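Local structure of GlcNAc-alpha-1,4-Gal-releasing endo-beta-galactosidase (Clostridium perfringens, 1UPS) at residues 304-307 and 312-315; 345-350 and 398-403; 327-330 and 335-338. The protein probably hydrolyses O-glycosidic bonds as an endo-beta-galactosidase that releases GlcNAc-alpha-1,4-Gal, and binds a calcium ion. All blocks are in the same frame, centred on the assembly; numbering follows the deposited sequence.

Overall arrangement
All three contacts lie in the C-terminal part of the chain, whose twelve strands from 291 to 419 are consistent with a ricin-like beta-trefoil, and none is near the calcium site. Contact 1 comes first and closes the short hairpin 302-304/313-315. Contact 3 follows, joining strands 327-332 and 335-340 across a tight turn. Contact 2 opens only after contact 3 has closed, and its segments, 345-350 and 398-403, enclose a far longer excursion that includes several strands. The contacts run in series, without nesting or crossing. Yet all three touch: Trp327 of contact 3 packs on contact 1, and contact 2 bonds to both, joining short hairpins to the probable barrel.

Contact 1 (304-307 and 312-315); sequences YIEE and VSYG
With chi1 at 69°, Tyr304 carries CG between its own backbone N and carbonyl carbon, which lays the ring alongside the neighbouring strand, over the CB of Ser313. The two residues face each other in the short hairpin 302-304/313-315, one of three such hairpins in what appears to be a beta-trefoil. Ser313 CB sits 3.7 Å from the centroid of the Tyr304 ring and 17° off its normal, offset toward the rim: a CH-pi contact over one face. The edge is used as well, since Gly315 N lies in the ring plane 3.6 Å from Tyr304 CE2. In the backbone, Tyr304 and Ser313 form an antiparallel hydrogen-bonded pair. Tyr304 N donates to Ser313 O at 3.0 Å with an N-H...O angle of 170°, although the donor stands above the carbonyl plane. The return bond, from Ser313 N to Tyr304 O, is shorter at 2.8 Å but clearly bent at the hydrogen. One residue further toward the loop, Ile305 CG1 and Val312 CG1 approach to 4.5 Å, and both side chains also rest on Trp327. The carboxylate of Glu306 turns to Asn309 instead of crossing the hairpin. A water completes the link between the two segments, accepting from Glu306 N at 2.8 Å and lying 2.8 Å from Ser313 OG.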
loop_
_atom_site.group_PDB
_atom_site.type_symbol
_atom_site.label_atom_id
_atom_site.label_comp_id
_atom_site.label_asym_id
_atom_site.label_seq_id
_atom_site.Cartn_x
_atom_site.Cartn_y
_atom_site.Cartn_z
ATOM N N TYR A 304 -18.566 -18.624 15.479
ATOM C CA TYR A 304 -20.003 -18.617 15.255
ATOM C C TYR A 304 -20.749 -18.035 16.448
ATOM O O TYR A 304 -20.197 -17.929 17.543
ATOM C CB TYR A 304 -20.516 -20.033 14.916
ATOM C CG TYR A 304 -20.475 -21.023 16.069
ATOM C CD1 TYR A 304 -21.621 -21.284 16.830
ATOM C CD2 TYR A 304 -19.301 -21.723 16.380
ATOM C CE1 TYR A 304 -21.599 -22.208 17.875
ATOM C CE2 TYR A 304 -19.275 -22.663 17.433
ATOM C CZ TYR A 304 -20.421 -22.887 18.172
ATOM O OH TYR A 304 -20.413 -23.797 19.214
ATOM N N ILE A 305 -22.004 -17.642 16.223
ATOM C CA ILE A 305 -22.861 -17.148 17.299
ATOM C C ILE A 305 -23.961 -18.157 17.553
ATOM O O ILE A 305 -24.711 -18.513 16.636
ATOM C CB ILE A 305 -23.459 -15.773 16.953
ATOM C CG1 ILE A 305 -22.360 -14.710 16.926
ATOM C CG2 ILE A 305 -24.530 -15.365 17.977
ATOM C CD1 ILE A 305 -22.861 -13.326 16.524
ATOM N N GLU A 306 -24.018 -18.620 18.799
ATOM C CA GLU A 306 -25.014 -19.567 19.290
ATOM C C GLU A 306 -26.224 -18.792 19.826
ATOM O O GLU A 306 -26.073 -17.718 20.397
ATOM C CB GLU A 306 -24.372 -20.385 20.419
ATOM C CG GLU A 306 -25.105 -21.651 20.824
ATOM C CD GLU A 306 -24.408 -22.403 21.948
ATOM O OE1 GLU A 306 -24.544 -23.648 22.007
ATOM O OE2 GLU A 306 -23.736 -21.759 22.788
ATOM N N GLU A 307 -27.425 -19.339 19.642
ATOM C CA GLU A 307 -28.631 -18.714 20.172
ATOM C C GLU A 307 -28.568 -18.655 21.693
ATOM O O GLU A 307 -28.066 -19.586 22.337
ATOM C CB GLU A 307 -29.875 -19.496 19.728
ATOM C CG GLU A 307 -30.623 -18.857 18.574
ATOM C CD GLU A 307 -31.819 -19.683 18.136
ATOM O OE1 GLU A 307 -32.876 -19.616 18.817
ATOM O OE2 GLU A 307 -31.699 -20.394 17.110
ATOM N N VAL A 312 -19.271 -14.778 21.764
ATOM C CA VAL A 312 -19.073 -15.359 20.432
ATOM C C VAL A 312 -18.343 -16.693 20.626
ATOM O O VAL A 312 -17.317 -16.740 21.293
ATOM C CB VAL A 312 -18.265 -14.413 19.505
ATOM C CG1 VAL A 312 -18.081 -15.012 18.120
ATOM C CG2 VAL A 312 -18.961 -13.055 19.412
ATOM N N SER A 313 -18.893 -17.768 20.072
ATOM C CA SER A 313 -18.339 -19.109 20.244
ATOM C C SER A 313 -17.290 -19.437 19.182
ATOM O O SER A 313 -17.225 -18.795 18.132
ATOM C CB SER A 313 -19.466 -20.154 20.159
ATOM O OG SER A 313 -20.449 -19.953 21.173
ATOM N N TYR A 314 -16.460 -20.435 19.458
ATOM C CA TYR A 314 -15.698 -21.065 18.390
ATOM C C TYR A 314 -15.808 -22.575 18.535
ATOM O O TYR A 314 -16.007 -23.089 19.645
ATOM C CB TYR A 314 -14.223 -20.613 18.346
ATOM C CG TYR A 314 -13.390 -20.992 19.560
ATOM C CD1 TYR A 314 -12.988 -22.318 19.770
ATOM C CD2 TYR A 314 -12.996 -20.030 20.486
ATOM C CE1 TYR A 314 -12.234 -22.689 20.874
ATOM C CE2 TYR A 314 -12.218 -20.386 21.607
ATOM C CZ TYR A 314 -11.847 -21.718 21.786
ATOM O OH TYR A 314 -11.101 -22.116 22.871
ATOM N N GLY A 315 -15.703 -23.279 17.417
ATOM C CA GLY A 315 -15.725 -24.739 17.454
ATOM C C GLY A 315 -15.600 -25.325 16.064
ATOM O O GLY A 315 -15.384 -24.596 15.099
HETATM O O HOH W 1 -22.141 -17.758 20.717
#

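Contact 2 (345-350 and 398-403); sequences EYLNIE and GVLQYG
Asn348 ND2 donates to Tyr346 O at 3.1 Å, a bond inside the segment whose Leu347 and Ile349 side chains reach across to Leu400 and Tyr402. The bond is well formed: it is close to straight, and the acceptor lies in the amide plane of Asn348. The other end of the same amide makes an Asx turn, with OD1 of Asn348 accepting from Glu350 N at 3.2 Å. Two bonds therefore fix the rotation of the amide, and the backbone two residues before and two after Asn348 is held to it. No hydrogen bond passes between 345-350 and 398-403. The contact is apolar and wholly of side chains, consistent with the CA atoms of Ile349 and Tyr402 standing 8.1 Å apart. Its main element is Ile349 against the Tyr402 ring. Chi1 of 68° puts Ile349 CG1 between the backbone N and the carbonyl carbon, and from there the chain extends to bring CD1 over the ring centre, 4.3 Å from the Tyr402 centroid and 7° off the normal. Ile349 CG2 keeps to the same side of the ring plane but just beyond the rim, 3.4 Å from Tyr402 CD1. Both branches of Ile349 therefore bear on the same face, CD1 over its centre and CG2 above its border. Nearby, Leu347 CD1 meets Leu400 CD2 at 4.3 Å. The touching parts run 44° apart, and each strand pairs within its own hairpin, 346-348 with 357-359 and 401-403 with 390-392. Leu400 also rests on Ile391, while the backbone of Leu347 bonds to Leu338 of strand 335-340, connecting this meeting of two short hairpins to the probable beta-trefoil barrel.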
loop_
_atom_site.group_PDB
_atom_site.type_symbol
_atom_site.label_atom_id
_atom_site.label_comp_id
_atom_site.label_asym_id
_atom_site.label_seq_id
_atom_site.Cartn_x
_atom_site.Cartn_y
_atom_site.Cartn_z
ATOM N N GLU A 345 -25.586 -8.870 13.628
ATOM C CA GLU A 345 -24.915 -8.145 14.711
ATOM C C GLU A 345 -23.439 -7.883 14.398
ATOM O O GLU A 345 -22.805 -8.670 13.687
ATOM C CB GLU A 345 -25.020 -8.925 16.028
ATOM C CG GLU A 345 -26.443 -9.117 16.556
ATOM C CD GLU A 345 -26.518 -10.137 17.677
ATOM O OE1 GLU A 345 -27.149 -9.842 18.721
ATOM O OE2 GLU A 345 -25.966 -11.244 17.516
ATOM N N TYR A 346 -22.915 -6.778 14.935
ATOM C CA TYR A 346 -21.499 -6.414 14.818
ATOM C C TYR A 346 -20.705 -6.848 16.035
ATOM O O TYR A 346 -21.151 -6.692 17.167
ATOM C CB TYR A 346 -21.340 -4.899 14.732
ATOM C CG TYR A 346 -21.875 -4.267 13.477
ATOM C CD1 TYR A 346 -22.762 -3.187 13.549
ATOM C CD2 TYR A 346 -21.475 -4.710 12.219
ATOM C CE1 TYR A 346 -23.254 -2.580 12.390
ATOM C CE2 TYR A 346 -21.961 -4.116 11.057
ATOM C CZ TYR A 346 -22.841 -3.050 11.146
ATOM O OH TYR A 346 -23.318 -2.456 9.992
ATOM N N LEU A 347 -19.498 -7.342 15.796
ATOM C CA LEU A 347 -18.576 -7.627 16.884
ATOM C C LEU A 347 -18.060 -6.326 17.487
ATOM O O LEU A 347 -17.608 -5.448 16.762
ATOM C CB LEU A 347 -17.407 -8.462 16.366
ATOM C CG LEU A 347 -17.832 -9.820 15.796
ATOM C CD1 LEU A 347 -16.573 -10.691 15.575
ATOM C CD2 LEU A 347 -18.841 -10.510 16.716
ATOM N N ASN A 348 -18.132 -6.211 18.809
ATOM C CA ASN A 348 -17.741 -4.975 19.480
ATOM C C ASN A 348 -17.292 -5.219 20.901
ATOM O O ASN A 348 -17.466 -6.321 21.418
ATOM C CB ASN A 348 -18.894 -3.961 19.457
ATOM C CG ASN A 348 -20.015 -4.345 20.383
ATOM O OD1 ASN A 348 -20.071 -3.878 21.524
ATOM N ND2 ASN A 348 -20.918 -5.213 19.908
ATOM N N ILE A 349 -16.709 -4.188 21.523
ATOM C CA ILE A 349 -16.233 -4.283 22.915
ATOM C C ILE A 349 -16.727 -3.125 23.803
ATOM O O ILE A 349 -16.050 -2.729 24.761
ATOM C CB ILE A 349 -14.682 -4.444 23.000
ATOM C CG1 ILE A 349 -13.942 -3.179 22.539
ATOM C CG2 ILE A 349 -14.218 -5.701 22.218
ATOM C CD1 ILE A 349 -12.425 -3.187 22.839
ATOM N N GLU A 350 -17.919 -2.620 23.501
ATOM C CA GLU A 350 -18.454 -1.431 24.197
ATOM C C GLU A 350 -18.432 -1.516 25.730
ATOM O O GLU A 350 -18.077 -0.537 26.408
ATOM C CB GLU A 350 -19.870 -1.100 23.704
ATOM C CG GLU A 350 -20.383 0.275 24.170
ATOM C CD GLU A 350 -19.748 1.451 23.443
ATOM O OE1 GLU A 350 -20.030 2.616 23.831
ATOM O OE2 GLU A 350 -18.964 1.241 22.486
ATOM N N GLY A 398 -13.293 -21.501 24.813
ATOM C CA GLY A 398 -14.410 -21.870 23.939
ATOM C C GLY A 398 -15.187 -20.681 23.400
ATOM O O GLY A 398 -16.147 -20.851 22.638
ATOM N N VAL A 399 -14.767 -19.481 23.809
ATOM C CA VAL A 399 -15.416 -18.217 23.451
ATOM C C VAL A 399 -14.366 -17.183 23.058
ATOM O O VAL A 399 -13.185 -17.346 23.370
ATOM C CB VAL A 399 -16.284 -17.644 24.618
ATOM C CG1 VAL A 399 -17.518 -18.524 24.842
ATOM C CG2 VAL A 399 -15.476 -17.532 25.912
ATOM N N LEU A 400 -14.801 -16.110 22.401
ATOM C CA LEU A 400 -13.886 -15.126 21.821
ATOM C C LEU A 400 -13.522 -14.016 22.792
ATOM O O LEU A 400 -14.402 -13.400 23.411
ATOM C CB LEU A 400 -14.525 -14.504 20.580
ATOM C CG LEU A 400 -13.636 -13.772 19.581
ATOM C CD1 LEU A 400 -12.513 -14.662 19.076
ATOM C CD2 LEU A 400 -14.495 -13.266 18.393
ATOM N N GLN A 401 -12.222 -13.758 22.913
ATOM C CA GLN A 401 -11.705 -12.740 23.840
ATOM C C GLN A 401 -11.152 -11.534 23.091
ATOM O O GLN A 401 -10.942 -11.586 21.880
ATOM C CB GLN A 401 -10.572 -13.322 24.688
ATOM C CG GLN A 401 -10.951 -14.519 25.571
ATOM C CD GLN A 401 -9.731 -15.194 26.137
ATOM O OE1 GLN A 401 -9.259 -16.203 25.588
ATOM N NE2 GLN A 401 -9.183 -14.626 27.217
ATOM N N TYR A 402 -10.912 -10.439 23.812
ATOM C CA TYR A 402 -9.998 -9.413 23.315
ATOM C C TYR A 402 -9.001 -9.163 24.450
ATOM O O TYR A 402 -9.312 -9.400 25.629
ATOM C CB TYR A 402 -10.711 -8.100 22.896
ATOM C CG TYR A 402 -11.249 -7.336 24.084
ATOM C CD1 TYR A 402 -12.568 -7.517 24.509
ATOM C CD2 TYR A 402 -10.414 -6.490 24.833
ATOM C CE1 TYR A 402 -13.059 -6.838 25.628
ATOM C CE2 TYR A 402 -10.887 -5.822 25.953
ATOM C CZ TYR A 402 -12.208 -5.997 26.337
ATOM O OH TYR A 402 -12.652 -5.348 27.460
ATOM N N GLY A 403 -7.817 -8.695 24.087
ATOM C CA GLY A 403 -6.798 -8.344 25.062
ATOM C C GLY A 403 -5.540 -7.897 24.345
ATOM O O GLY A 403 -5.470 -7.918 23.112
#

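Contact 3 (327-330 and 335-338); sequences WSKE and YTLL
Strands 327-332 and 335-340 form a tight antiparallel hairpin, consistent with a pair of barrel strands in a ricin-like beta-trefoil. Their axes pass 4.8 Å apart with N-to-C directions 151° from each other, which reflects the twist of the pair. Glu330 and Leu337 are the hydrogen-bonded pair: Glu330 N donates to Leu337 O at 3.1 Å, and Leu337 N returns a bond to Glu330 O at 2.6 Å, practically straight with 177° at the hydrogen. Leu337 O also receives a CA-H...O contact from Lys329 CA at 3.4 Å. On the face shared with Glu330, Leu337 CD1 lies 3.5 Å from Glu330 O. Lys329 and Leu338, the next pair, are non-hydrogen-bonded; there Lys329 CG meets Leu338 CD2 at 4.2 Å. The Lys329 chain then bends at chi3 (87°), which carries CE across Thr336 CG2 at 4.0 Å. The polar ends of both residues share one acceptor: Glu372 OE1 takes a salt bridge from Lys329 NZ and a hydrogen bond with Thr336 OG1. Glu330 is likewise held from outside the hairpin, its OE1 bonding to Tyr346 OH. Backbone bonds also reach neighbouring strands: Trp327 with Tyr292 of strand 291-296, and Thr336 with Trp370 of strand 370-375.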
loop_
_atom_site.group_PDB
_atom_site.type_symbol
_atom_site.label_atom_id
_atom_site.label_comp_id
_atom_site.label_asym_id
_atom_site.label_seq_id
_atom_site.Cartn_x
_atom_site.Cartn_y
_atom_site.Cartn_z
ATOM N N TRP A 327 -19.905 -14.770 8.039
ATOM C CA TRP A 327 -19.655 -13.359 8.400
ATOM C C TRP A 327 -19.514 -12.454 7.177
ATOM O O TRP A 327 -19.101 -12.904 6.118
ATOM C CB TRP A 327 -18.372 -13.248 9.259
ATOM C CG TRP A 327 -18.422 -14.120 10.474
ATOM C CD1 TRP A 327 -18.151 -15.451 10.531
ATOM C CD2 TRP A 327 -18.824 -13.734 11.796
ATOM N NE1 TRP A 327 -18.332 -15.923 11.810
ATOM C CE2 TRP A 327 -18.748 -14.887 12.610
ATOM C CE3 TRP A 327 -19.216 -12.516 12.386
ATOM C CZ2 TRP A 327 -19.055 -14.871 13.977
ATOM C CZ3 TRP A 327 -19.530 -12.497 13.753
ATOM C CH2 TRP A 327 -19.433 -13.671 14.532
ATOM N N SER A 328 -19.845 -11.171 7.348
ATOM C CA SER A 328 -19.694 -10.149 6.310
ATOM C C SER A 328 -18.752 -9.090 6.848
ATOM O O SER A 328 -18.634 -8.911 8.069
ATOM C CB SER A 328 -21.036 -9.450 6.024
ATOM O OG SER A 328 -21.936 -10.289 5.335
ATOM N N LYS A 329 -18.100 -8.376 5.939
ATOM C CA LYS A 329 -17.324 -7.199 6.310
ATOM C C LYS A 329 -17.967 -5.919 5.802
ATOM O O LYS A 329 -18.546 -5.878 4.713
ATOM C CB LYS A 329 -15.898 -7.285 5.782
ATOM C CG LYS A 329 -15.160 -8.540 6.192
ATOM C CD LYS A 329 -13.923 -8.748 5.315
ATOM C CE LYS A 329 -12.744 -8.021 5.885
ATOM N NZ LYS A 329 -11.598 -8.044 4.927
ATOM N N GLU A 330 -17.847 -4.874 6.611
ATOM C CA GLU A 330 -18.266 -3.541 6.224
ATOM C C GLU A 330 -17.146 -2.603 6.615
ATOM O O GLU A 330 -16.368 -2.901 7.526
ATOM C CB GLU A 330 -19.552 -3.157 6.939
ATOM C CG GLU A 330 -20.781 -3.862 6.390
ATOM C CD GLU A 330 -22.029 -3.607 7.204
ATOM O OE1 GLU A 330 -22.173 -2.502 7.760
ATOM O OE2 GLU A 330 -22.882 -4.512 7.267
ATOM N N TYR A 335 -11.692 1.469 8.525
ATOM C CA TYR A 335 -11.677 0.371 9.495
ATOM C C TYR A 335 -12.701 -0.682 9.098
ATOM O O TYR A 335 -13.628 -0.401 8.358
ATOM C CB TYR A 335 -12.002 0.884 10.903
ATOM C CG TYR A 335 -10.930 1.775 11.467
ATOM C CD1 TYR A 335 -10.921 3.143 11.192
ATOM C CD2 TYR A 335 -9.904 1.254 12.263
ATOM C CE1 TYR A 335 -9.929 3.967 11.698
ATOM C CE2 TYR A 335 -8.896 2.077 12.773
ATOM C CZ TYR A 335 -8.921 3.432 12.485
ATOM O OH TYR A 335 -7.938 4.264 12.977
ATOM N N THR A 336 -12.523 -1.894 9.607
ATOM C CA THR A 336 -13.418 -2.999 9.305
ATOM C C THR A 336 -14.445 -3.197 10.396
ATOM O O THR A 336 -14.097 -3.197 11.579
ATOM C CB THR A 336 -12.550 -4.281 9.199
ATOM O OG1 THR A 336 -11.651 -4.143 8.093
ATOM C CG2 THR A 336 -13.388 -5.504 8.869
ATOM N N LEU A 337 -15.706 -3.412 10.010
ATOM C CA LEU A 337 -16.693 -3.958 10.944
ATOM C C LEU A 337 -16.958 -5.419 10.589
ATOM O O LEU A 337 -17.006 -5.759 9.415
ATOM C CB LEU A 337 -18.012 -3.172 10.885
ATOM C CG LEU A 337 -17.891 -1.713 11.346
ATOM C CD1 LEU A 337 -17.549 -0.833 10.137
ATOM C CD2 LEU A 337 -19.152 -1.211 12.071
ATOM N N LEU A 338 -17.139 -6.267 11.599
ATOM C CA LEU A 338 -17.433 -7.685 11.379
ATOM C C LEU A 338 -18.879 -8.022 11.779
ATOM O O LEU A 338 -19.258 -7.913 12.948
ATOM C CB LEU A 338 -16.437 -8.557 12.160
ATOM C CG LEU A 338 -14.971 -8.415 11.746
ATOM C CD1 LEU A 338 -14.055 -9.070 12.806
ATOM C CD2 LEU A 338 -14.750 -9.039 10.373
#